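PDB 5M0T: alpha-ketoglutarate-dependent non-heme iron oxygenase EasH from Aspergillus japonicus, which probably uses iron(II), 2-oxoglutarate and dioxygen to carry out an oxidative step in the biosynthesis of the ergot alkaloid cycloclavine. Local coordinates for residues F155-T160 against G199-F204; T160-E165 against A194-G199; A164-T169 against F220-F225. All coordinates share one frame; numbering follows the deposited sequence.

Contact 1 of 3, residues F155-T160 against G199-F204; sequences FLTALT and GDAVLF. With ZN (zinc ion), chain G; AKG (2-oxoglutaric acid), chain D.
L203 lays its CD1 methyl over one face of the F155 ring, 3.4 Å from the ring centroid, a CH-pi contact between neighbouring antiparallel strands. With CG of L203 anti to the backbone N (chi1 -175°), the two side chains run side by side on the face shared with T157 and A201; L100 of helix 95-105 packs on both and L97 on F155. The other face carries L156 and V202, whose CB and CG1 meet at 3.8 Å, while F204 comes up to L156 CB at an oblique angle. From L156 the CD1 methyl reaches on to the 2-oxoglutarate, 3.6 Å from its C5. Between these layers L156 and V202 form a hydrogen-bonded pair, L156 N to V202 O at 2.9 Å and V202 N back to L156 O at 2.8 Å. Farther along, A158 N bonds to D200 O and G199 N to A158 O, both nearly straight. At the polar edge D200 OD2 binds zinc at 2.0 Å, with E37 and a water as further ligands, and OD1 accepts from G38 N. This piece of the cupin-type double-stranded beta-helix thus offers the cosubstrate the methyl of L156 and binds zinc through a carboxylate just before the strand, where the metal would probably offset its charge.

Contact 2 of 3, residues T160-E165 against A194-G199; sequences TDFTAE and AVMNPG
F162 N donates a hydrogen bond to M196 O at 2.9 Å, and M196 N returns a bond to F162 O at 3.0 Å, so the two residues make a single antiparallel bridge between loops that are otherwise irregular. The first bond runs almost straight out from its carbonyl, whereas the second bends away, with a C=O...donor angle of 139°. F162 O also receives the CA-H of V195. On the buried side of the bridge the side chains of F162 and M196 run alongside each other in the same direction: the methionine chain bends at its last torsion (chi3 -61°) and brings CE to 3.3 Å from F162 CD2, while A194 O lies in the ring plane at its edge. Toward the surface N197 ND2 donates to D161 OD1 at 3.1 Å. The carboxylate is met from above its plane, although the oxygen stays close to the plane of the amide, and the two flat groups stand 70° apart. The same OD1 has P198 CD 3.3 Å away, and the proline's CG rests against the backbone of T160. The bridge ties the loop leaving strand 152-158 to the loop entering strand 201-205; on its inner side F162 packs on L156 and T169, and M196 on A158 and V202, the latter within strand 201-205.

Contact 3 of 3, residues A164-T169 against F220-F225; sequences AENGAT and FLRRGF. With AKG (2-oxoglutaric acid), chain D.
R222 points its guanidinium end at the 2-oxoglutarate carboxylate that T169 also holds. NH2 of R222 lies 2.4 Å from O4 of the ligand, so short that the exact length is doubtful, and T169 OG1 donates to the same O4 at 2.7 Å. A weak, long bond runs from R222 NH1 to ligand O3, and C5 of the carboxylate sits in the guanidinium plane at its edge. An arginine on a late core strand that receives the distal carboxylate is a recognised feature of the 2-oxoglutarate-dependent oxygenases, whose double-stranded beta-helix supplies it here from strand 222-231. On the NE/NH2 side of the guanidinium, G167 O accepts from R222 NH2 at 3.0 Å and, weakly, from NE, which would limit rotation of the group. That carbonyl belongs to the last residue of a type I turn, A164 to G167. N166, the turn's third residue, brings its backbone O to 3.2 Å from R222 CB, and its OD1 faces R222 CG with the amide and guanidinium planes 76° apart. The amide's placement comes from chi1 of 84°, which puts CG between the backbone N and the carbonyl carbon; ND2 then meets F220 CE1 at 3.1 Å while donating to D161 O.

Contact 2 prolongs the antiparallel course of contact 1 into the loops: they share T160 and G199, their centres lie 9 Å apart, and M196 SD packs 3.5 Å from V202 N. Contact 3 continues from the same loop as contact 2, with centres only 6 Å apart; T169 O takes a probable hydrogen bond from A194 N at 2.8 Å. Strand 152-158 also pairs with strand 222-231, through a probable hydrogen bond from T157 N to F225 O at 2.9 Å, linking contacts 1 and 3. Both touch 2-oxoglutarate, and the side chain of F162 in contact 2 comes within about 5 Å of it. The side chains of F204 (contact 1) and T169 (contact 3) lie about 5 Å and 7 Å from the iron.

Contact 1 of 3, residues F155-T160 against G199-F204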
loop_
_atom_site.group_PDB
_atom_site.type_symbol
_atom_site.label_atom_id
_atom_site.label_comp_id
_atom_site.label_asym_id
_atom_site.label_seq_id
_atom_site.Cartn_x
_atom_site.Cartn_y
_atom_site.Cartn_z
ATOM N N PHE A 155 0.055 2.532 -18.693
ATOM C CA PHE A 155 -0.610 2.752 -19.972
ATOM C C PHE A 155 -0.440 4.222 -20.278
ATOM O O PHE A 155 -1.163 5.035 -19.727
ATOM C CB PHE A 155 -2.105 2.432 -19.884
ATOM C CG PHE A 155 -2.413 0.988 -19.582
ATOM C CD1 PHE A 155 -2.328 0.505 -18.284
ATOM C CD2 PHE A 155 -2.863 0.130 -20.586
ATOM C CE1 PHE A 155 -2.634 -0.816 -17.997
ATOM C CE2 PHE A 155 -3.168 -1.197 -20.307
ATOM C CZ PHE A 155 -3.059 -1.669 -19.015
ATOM N N LEU A 156 0.515 4.574 -21.137
ATOM C CA LEU A 156 0.813 5.976 -21.411
ATOM C C LEU A 156 0.241 6.377 -22.757
ATOM O O LEU A 156 0.809 6.070 -23.804
ATOM C CB LEU A 156 2.320 6.246 -21.327
ATOM C CG LEU A 156 2.695 7.740 -21.138
ATOM C CD1 LEU A 156 4.119 7.912 -20.610
ATOM C CD2 LEU A 156 2.525 8.556 -22.415
ATOM N N THR A 157 -0.874 7.091 -22.729
ATOM C CA THR A 157 -1.609 7.410 -23.934
ATOM C C THR A 157 -1.190 8.773 -24.487
ATOM O O THR A 157 -1.077 9.747 -23.745
ATOM C CB THR A 157 -3.123 7.412 -23.648
ATOM O OG1 THR A 157 -3.490 6.188 -23.008
ATOM C CG2 THR A 157 -3.917 7.600 -24.919
ATOM N N ALA A 158 -0.989 8.829 -25.801
ATOM C CA ALA A 158 -0.746 10.075 -26.503
ATOM C C ALA A 158 -2.071 10.835 -26.684
ATOM O O ALA A 158 -3.021 10.317 -27.265
ATOM C CB ALA A 158 -0.083 9.804 -27.846
ATOM N N LEU A 159 -2.129 12.056 -26.164
ATOM C CA LEU A 159 -3.297 12.921 -26.319
ATOM C C LEU A 159 -3.104 13.989 -27.382
ATOM O O LEU A 159 -4.068 14.681 -27.719
ATOM C CB LEU A 159 -3.655 13.571 -24.984
ATOM C CG LEU A 159 -4.028 12.623 -23.843
ATOM C CD1 LEU A 159 -4.297 13.402 -22.566
ATOM C CD2 LEU A 159 -5.236 11.763 -24.219
ATOM N N THR A 160 -1.859 14.154 -27.846
ATOM C CA THR A 160 -1.526 14.878 -29.067
ATOM C C THR A 160 -0.634 13.943 -29.881
ATOM O O THR A 160 -0.288 12.859 -29.408
ATOM C CB THR A 160 -0.690 16.137 -28.776
ATOM O OG1 THR A 160 0.524 15.757 -28.116
ATOM C CG2 THR A 160 -1.451 17.129 -27.915
ATOM N N GLY A 199 -4.480 8.768 -29.067
ATOM C CA GLY A 199 -5.217 7.556 -28.731
ATOM C C GLY A 199 -4.376 6.296 -28.681
ATOM O O GLY A 199 -4.726 5.352 -27.961
ATOM N N ASP A 200 -3.273 6.264 -29.440
ATOM C CA ASP A 200 -2.253 5.212 -29.300
ATOM C C ASP A 200 -1.648 5.352 -27.918
ATOM O O ASP A 200 -1.600 6.464 -27.375
ATOM C CB ASP A 200 -1.164 5.304 -30.390
ATOM C CG ASP A 200 -1.711 5.035 -31.817
ATOM O OD1 ASP A 200 -2.830 4.494 -31.937
ATOM O OD2 ASP A 200 -1.038 5.362 -32.818
ATOM N N ALA A 201 -1.229 4.234 -27.331
ATOM C CA ALA A 201 -0.649 4.227 -25.997
ATOM C C ALA A 201 0.604 3.409 -26.005
ATOM O O ALA A 201 0.653 2.388 -26.678
ATOM C CB ALA A 201 -1.620 3.663 -24.995
ATOM N N VAL A 202 1.641 3.870 -25.298
ATOM C CA VAL A 202 2.819 3.040 -25.095
ATOM C C VAL A 202 2.640 2.363 -23.725
ATOM O O VAL A 202 2.369 3.028 -22.724
ATOM C CB VAL A 202 4.160 3.797 -25.295
ATOM C CG1 VAL A 202 4.416 4.873 -24.237
ATOM C CG2 VAL A 202 5.321 2.811 -25.303
ATOM N N LEU A 203 2.741 1.030 -23.718
ATOM C CA LEU A 203 2.503 0.205 -22.533
ATOM C C LEU A 203 3.830 -0.370 -22.042
ATOM O O LEU A 203 4.505 -1.049 -22.809
ATOM C CB LEU A 203 1.567 -0.954 -22.886
ATOM C CG LEU A 203 1.137 -1.819 -21.707
ATOM C CD1 LEU A 203 0.169 -1.056 -20.821
ATOM C CD2 LEU A 203 0.541 -3.141 -22.170
ATOM N N PHE A 204 4.199 -0.109 -20.782
ATOM C CA PHE A 204 5.427 -0.669 -20.204
ATOM C C PHE A 204 5.279 -1.020 -18.725
ATOM O O PHE A 204 4.491 -0.411 -18.010
ATOM C CB PHE A 204 6.632 0.240 -20.450
ATOM C CG PHE A 204 6.441 1.669 -20.012
ATOM C CD1 PHE A 204 6.766 2.065 -18.717
ATOM C CD2 PHE A 204 5.958 2.626 -20.896
ATOM C CE1 PHE A 204 6.596 3.384 -18.313
ATOM C CE2 PHE A 204 5.790 3.956 -20.493
ATOM C CZ PHE A 204 6.115 4.335 -19.208
HETATM ZN ZN ZN G . -0.399 4.908 -34.620
HETATM C C1 AKG D . 7.345 9.519 -15.361
HETATM O O1 AKG D . 7.555 8.612 -14.556
HETATM O O2 AKG D . 7.084 10.760 -15.025
HETATM C C2 AKG D . 7.353 9.307 -16.881
HETATM O O5 AKG D . 7.967 8.353 -17.320
HETATM C C3 AKG D . 6.596 10.234 -17.798
HETATM C C4 AKG D . 6.851 9.940 -19.267
HETATM C C5 AKG D . 6.138 10.862 -20.218
HETATM O O3 AKG D . 5.230 11.652 -19.695
HETATM O O4 AKG D . 6.393 10.857 -21.401
HETATM O O HOH W 1 -2.145 5.743 -35.081
#

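Contact 2 of 3, residues T160-E165 against A194-G199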
loop_
_atom_site.group_PDB
_atom_site.type_symbol
_atom_site.label_atom_id
_atom_site.label_comp_id
_atom_site.label_asym_id
_atom_site.label_seq_id
_atom_site.Cartn_x
_atom_site.Cartn_y
_atom_site.Cartn_z
ATOM N N THR A 160 -1.859 14.154 -27.846
ATOM C CA THR A 160 -1.526 14.878 -29.067
ATOM C C THR A 160 -0.634 13.943 -29.881
ATOM O O THR A 160 -0.288 12.859 -29.408
ATOM C CB THR A 160 -0.690 16.137 -28.776
ATOM O OG1 THR A 160 0.524 15.757 -28.116
ATOM C CG2 THR A 160 -1.451 17.129 -27.915
ATOM N N ASP A 161 -0.227 14.367 -31.081
ATOM C CA ASP A 161 0.808 13.632 -31.831
ATOM C C ASP A 161 2.049 13.475 -30.953
ATOM O O ASP A 161 2.372 14.374 -30.196
ATOM C CB ASP A 161 1.178 14.319 -33.162
ATOM C CG ASP A 161 0.111 14.112 -34.274
ATOM O OD1 ASP A 161 -0.538 13.050 -34.387
ATOM O OD2 ASP A 161 -0.085 15.040 -35.068
ATOM N N PHE A 162 2.677 12.308 -31.024
ATOM C CA PHE A 162 3.907 11.981 -30.324
ATOM C C PHE A 162 4.950 11.747 -31.415
ATOM O O PHE A 162 4.813 10.790 -32.184
ATOM C CB PHE A 162 3.747 10.688 -29.509
ATOM C CG PHE A 162 3.568 10.884 -28.028
ATOM C CD1 PHE A 162 2.776 11.904 -27.517
ATOM C CD2 PHE A 162 4.155 10.004 -27.146
ATOM C CE1 PHE A 162 2.621 12.064 -26.150
ATOM C CE2 PHE A 162 3.989 10.145 -25.775
ATOM C CZ PHE A 162 3.229 11.186 -25.274
ATOM N N THR A 163 5.974 12.612 -31.469
ATOM C CA THR A 163 7.046 12.549 -32.479
ATOM C C THR A 163 8.435 12.494 -31.814
ATOM O O THR A 163 8.599 12.921 -30.667
ATOM C CB THR A 163 7.037 13.773 -33.419
ATOM O OG1 THR A 163 7.499 14.932 -32.708
ATOM C CG2 THR A 163 5.638 14.030 -34.005
ATOM N N ALA A 164 9.425 11.973 -32.538
ATOM C CA ALA A 164 10.798 11.999 -32.063
ATOM C C ALA A 164 11.142 13.423 -31.586
ATOM O O ALA A 164 11.563 13.600 -30.432
ATOM C CB ALA A 164 11.755 11.553 -33.150
ATOM N N GLU A 165 10.869 14.412 -32.442
ATOM C CA GLU A 165 11.189 15.814 -32.185
ATOM C C GLU A 165 10.407 16.486 -31.045
ATOM O O GLU A 165 10.973 17.304 -30.321
ATOM C CB GLU A 165 11.001 16.627 -33.468
ATOM C CG GLU A 165 12.092 16.353 -34.503
ATOM C CD GLU A 165 13.160 17.449 -34.549
ATOM O OE1 GLU A 165 12.777 18.640 -34.621
ATOM O OE2 GLU A 165 14.381 17.147 -34.551
ATOM N N ALA A 194 8.538 6.596 -28.686
ATOM C CA ALA A 194 7.275 5.928 -29.039
ATOM C C ALA A 194 6.469 6.881 -29.920
ATOM O O ALA A 194 5.625 7.659 -29.459
ATOM C CB ALA A 194 6.499 5.515 -27.796
ATOM N N VAL A 195 6.762 6.822 -31.208
ATOM C CA VAL A 195 6.081 7.659 -32.185
ATOM C C VAL A 195 4.643 7.144 -32.338
ATOM O O VAL A 195 4.445 5.962 -32.582
ATOM C CB VAL A 195 6.833 7.658 -33.526
ATOM C CG1 VAL A 195 6.048 8.428 -34.571
ATOM C CG2 VAL A 195 8.222 8.275 -33.352
ATOM N N MET A 196 3.657 8.025 -32.194
ATOM C CA MET A 196 2.272 7.608 -31.948
ATOM C C MET A 196 1.299 8.704 -32.311
ATOM O O MET A 196 1.611 9.864 -32.151
ATOM C CB MET A 196 2.065 7.316 -30.458
ATOM C CG MET A 196 2.549 5.966 -29.969
ATOM S SD MET A 196 2.065 5.646 -28.260
ATOM C CE MET A 196 2.896 6.998 -27.397
ATOM N N ASN A 197 0.109 8.326 -32.798
ATOM C CA ASN A 197 -0.981 9.272 -33.007
ATOM C C ASN A 197 -1.849 9.363 -31.775
ATOM O O ASN A 197 -1.723 8.529 -30.892
ATOM C CB ASN A 197 -1.790 8.853 -34.225
ATOM C CG ASN A 197 -1.003 9.046 -35.508
ATOM O OD1 ASN A 197 -0.710 8.101 -36.235
ATOM N ND2 ASN A 197 -0.615 10.292 -35.770
ATOM N N PRO A 198 -2.732 10.382 -31.699
ATOM C CA PRO A 198 -3.583 10.496 -30.515
ATOM C C PRO A 198 -4.439 9.260 -30.301
ATOM O O PRO A 198 -5.021 8.760 -31.257
ATOM C CB PRO A 198 -4.470 11.699 -30.832
ATOM C CG PRO A 198 -3.638 12.542 -31.739
ATOM C CD PRO A 198 -2.864 11.566 -32.571
ATOM N N GLY A 199 -4.480 8.768 -29.067
ATOM C CA GLY A 199 -5.217 7.556 -28.731
ATOM C C GLY A 199 -4.376 6.296 -28.681
ATOM O O GLY A 199 -4.726 5.352 -27.961
#

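Contact 3 of 3, residues A164-T169 against F220-F225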
loop_
_atom_site.group_PDB
_atom_site.type_symbol
_atom_site.label_atom_id
_atom_site.label_comp_id
_atom_site.label_asym_id
_atom_site.label_seq_id
_atom_site.Cartn_x
_atom_site.Cartn_y
_atom_site.Cartn_z
ATOM N N ALA A 164 9.425 11.973 -32.538
ATOM C CA ALA A 164 10.798 11.999 -32.063
ATOM C C ALA A 164 11.142 13.423 -31.586
ATOM O O ALA A 164 11.563 13.600 -30.432
ATOM C CB ALA A 164 11.755 11.553 -33.150
ATOM N N GLU A 165 10.869 14.412 -32.442
ATOM C CA GLU A 165 11.189 15.814 -32.185
ATOM C C GLU A 165 10.407 16.486 -31.045
ATOM O O GLU A 165 10.973 17.304 -30.321
ATOM C CB GLU A 165 11.001 16.627 -33.468
ATOM C CG GLU A 165 12.092 16.353 -34.503
ATOM C CD GLU A 165 13.160 17.449 -34.549
ATOM O OE1 GLU A 165 12.777 18.640 -34.621
ATOM O OE2 GLU A 165 14.381 17.147 -34.551
ATOM N N ASN A 166 9.126 16.160 -30.881
ATOM C CA ASN A 166 8.284 16.869 -29.901
ATOM C C ASN A 166 8.287 16.259 -28.498
ATOM O O ASN A 166 7.544 16.721 -27.639
ATOM C CB ASN A 166 6.847 17.113 -30.438
ATOM C CG ASN A 166 5.899 15.947 -30.249
ATOM O OD1 ASN A 166 6.237 14.905 -29.675
ATOM N ND2 ASN A 166 4.671 16.131 -30.752
ATOM N N GLY A 167 9.111 15.234 -28.271
ATOM C CA GLY A 167 9.307 14.682 -26.931
ATOM C C GLY A 167 8.632 13.348 -26.636
ATOM O O GLY A 167 8.474 12.979 -25.462
ATOM N N ALA A 168 8.277 12.595 -27.678
ATOM C CA ALA A 168 7.699 11.257 -27.486
ATOM C C ALA A 168 8.520 10.440 -26.493
ATOM O O ALA A 168 9.750 10.440 -26.547
ATOM C CB ALA A 168 7.573 10.510 -28.810
ATOM N N THR A 169 7.809 9.760 -25.595
ATOM C CA THR A 169 8.381 8.957 -24.529
ATOM C C THR A 169 9.389 7.992 -25.100
ATOM O O THR A 169 9.105 7.338 -26.093
ATOM C CB THR A 169 7.276 8.172 -23.797
ATOM O OG1 THR A 169 6.236 9.073 -23.422
ATOM C CG2 THR A 169 7.802 7.500 -22.546
ATOM N N PHE A 220 4.902 23.437 -30.237
ATOM C CA PHE A 220 4.014 22.287 -30.015
ATOM C C PHE A 220 4.030 21.845 -28.551
ATOM O O PHE A 220 5.106 21.530 -28.005
ATOM C CB PHE A 220 4.427 21.119 -30.913
ATOM C CG PHE A 220 3.362 20.071 -31.090
ATOM C CD1 PHE A 220 3.226 19.033 -30.179
ATOM C CD2 PHE A 220 2.482 20.136 -32.171
ATOM C CE1 PHE A 220 2.231 18.065 -30.355
ATOM C CE2 PHE A 220 1.498 19.177 -32.349
ATOM C CZ PHE A 220 1.377 18.136 -31.453
ATOM N N LEU A 221 2.841 21.827 -27.933
ATOM C CA LEU A 221 2.650 21.286 -26.589
ATOM C C LEU A 221 2.325 19.808 -26.727
ATOM O O LEU A 221 1.267 19.455 -27.251
ATOM C CB LEU A 221 1.505 21.983 -25.863
ATOM C CG LEU A 221 1.646 23.484 -25.675
ATOM C CD1 LEU A 221 0.258 24.105 -25.793
ATOM C CD2 LEU A 221 2.341 23.862 -24.361
ATOM N N ARG A 222 3.233 18.962 -26.255
ATOM C CA ARG A 222 3.113 17.499 -26.375
ATOM C C ARG A 222 2.427 16.967 -25.113
ATOM O O ARG A 222 2.982 17.067 -24.030
ATOM C CB ARG A 222 4.515 16.897 -26.620
ATOM C CG ARG A 222 4.692 15.387 -26.492
ATOM C CD ARG A 222 4.698 14.968 -25.035
ATOM N NE ARG A 222 5.562 13.864 -24.721
ATOM C CZ ARG A 222 5.659 13.319 -23.509
ATOM N NH1 ARG A 222 4.931 13.750 -22.468
ATOM N NH2 ARG A 222 6.486 12.301 -23.344
ATOM N N ARG A 223 1.210 16.442 -25.253
ATOM C CA ARG A 223 0.406 16.031 -24.100
ATOM C C ARG A 223 0.334 14.511 -24.011
ATOM O O ARG A 223 -0.193 13.862 -24.911
ATOM C CB ARG A 223 -1.002 16.610 -24.186
ATOM C CG ARG A 223 -1.883 16.205 -23.009
ATOM C CD ARG A 223 -2.981 17.191 -22.625
ATOM N NE ARG A 223 -3.563 17.963 -23.723
ATOM C CZ ARG A 223 -4.653 18.725 -23.604
ATOM N NH1 ARG A 223 -5.316 18.822 -22.445
ATOM N NH2 ARG A 223 -5.101 19.388 -24.664
ATOM N N GLY A 224 0.877 13.957 -22.934
ATOM C CA GLY A 224 0.806 12.523 -22.649
ATOM C C GLY A 224 -0.109 12.238 -21.475
ATOM O O GLY A 224 -0.442 13.148 -20.713
ATOM N N PHE A 225 -0.494 10.971 -21.321
ATOM C CA PHE A 225 -1.460 10.555 -20.299
ATOM C C PHE A 225 -1.016 9.242 -19.666
ATOM O O PHE A 225 -1.471 8.179 -20.081
ATOM C CB PHE A 225 -2.837 10.452 -20.973
ATOM C CG PHE A 225 -3.931 9.882 -20.121
ATOM C CD1 PHE A 225 -3.968 10.049 -18.747
ATOM C CD2 PHE A 225 -4.973 9.196 -20.727
ATOM C CE1 PHE A 225 -4.998 9.516 -17.997
ATOM C CE2 PHE A 225 -5.999 8.663 -19.981
ATOM C CZ PHE A 225 -6.013 8.822 -18.614
HETATM C C1 AKG D . 7.345 9.519 -15.361
HETATM O O1 AKG D . 7.555 8.612 -14.556
HETATM O O2 AKG D . 7.084 10.760 -15.025
HETATM C C2 AKG D . 7.353 9.307 -16.881
HETATM O O5 AKG D . 7.967 8.353 -17.320
HETATM C C3 AKG D . 6.596 10.234 -17.798
HETATM C C4 AKG D . 6.851 9.940 -19.267
HETATM C C5 AKG D . 6.138 10.862 -20.218
HETATM O O3 AKG D . 5.230 11.652 -19.695
HETATM O O4 AKG D . 6.393 10.857 -21.401
#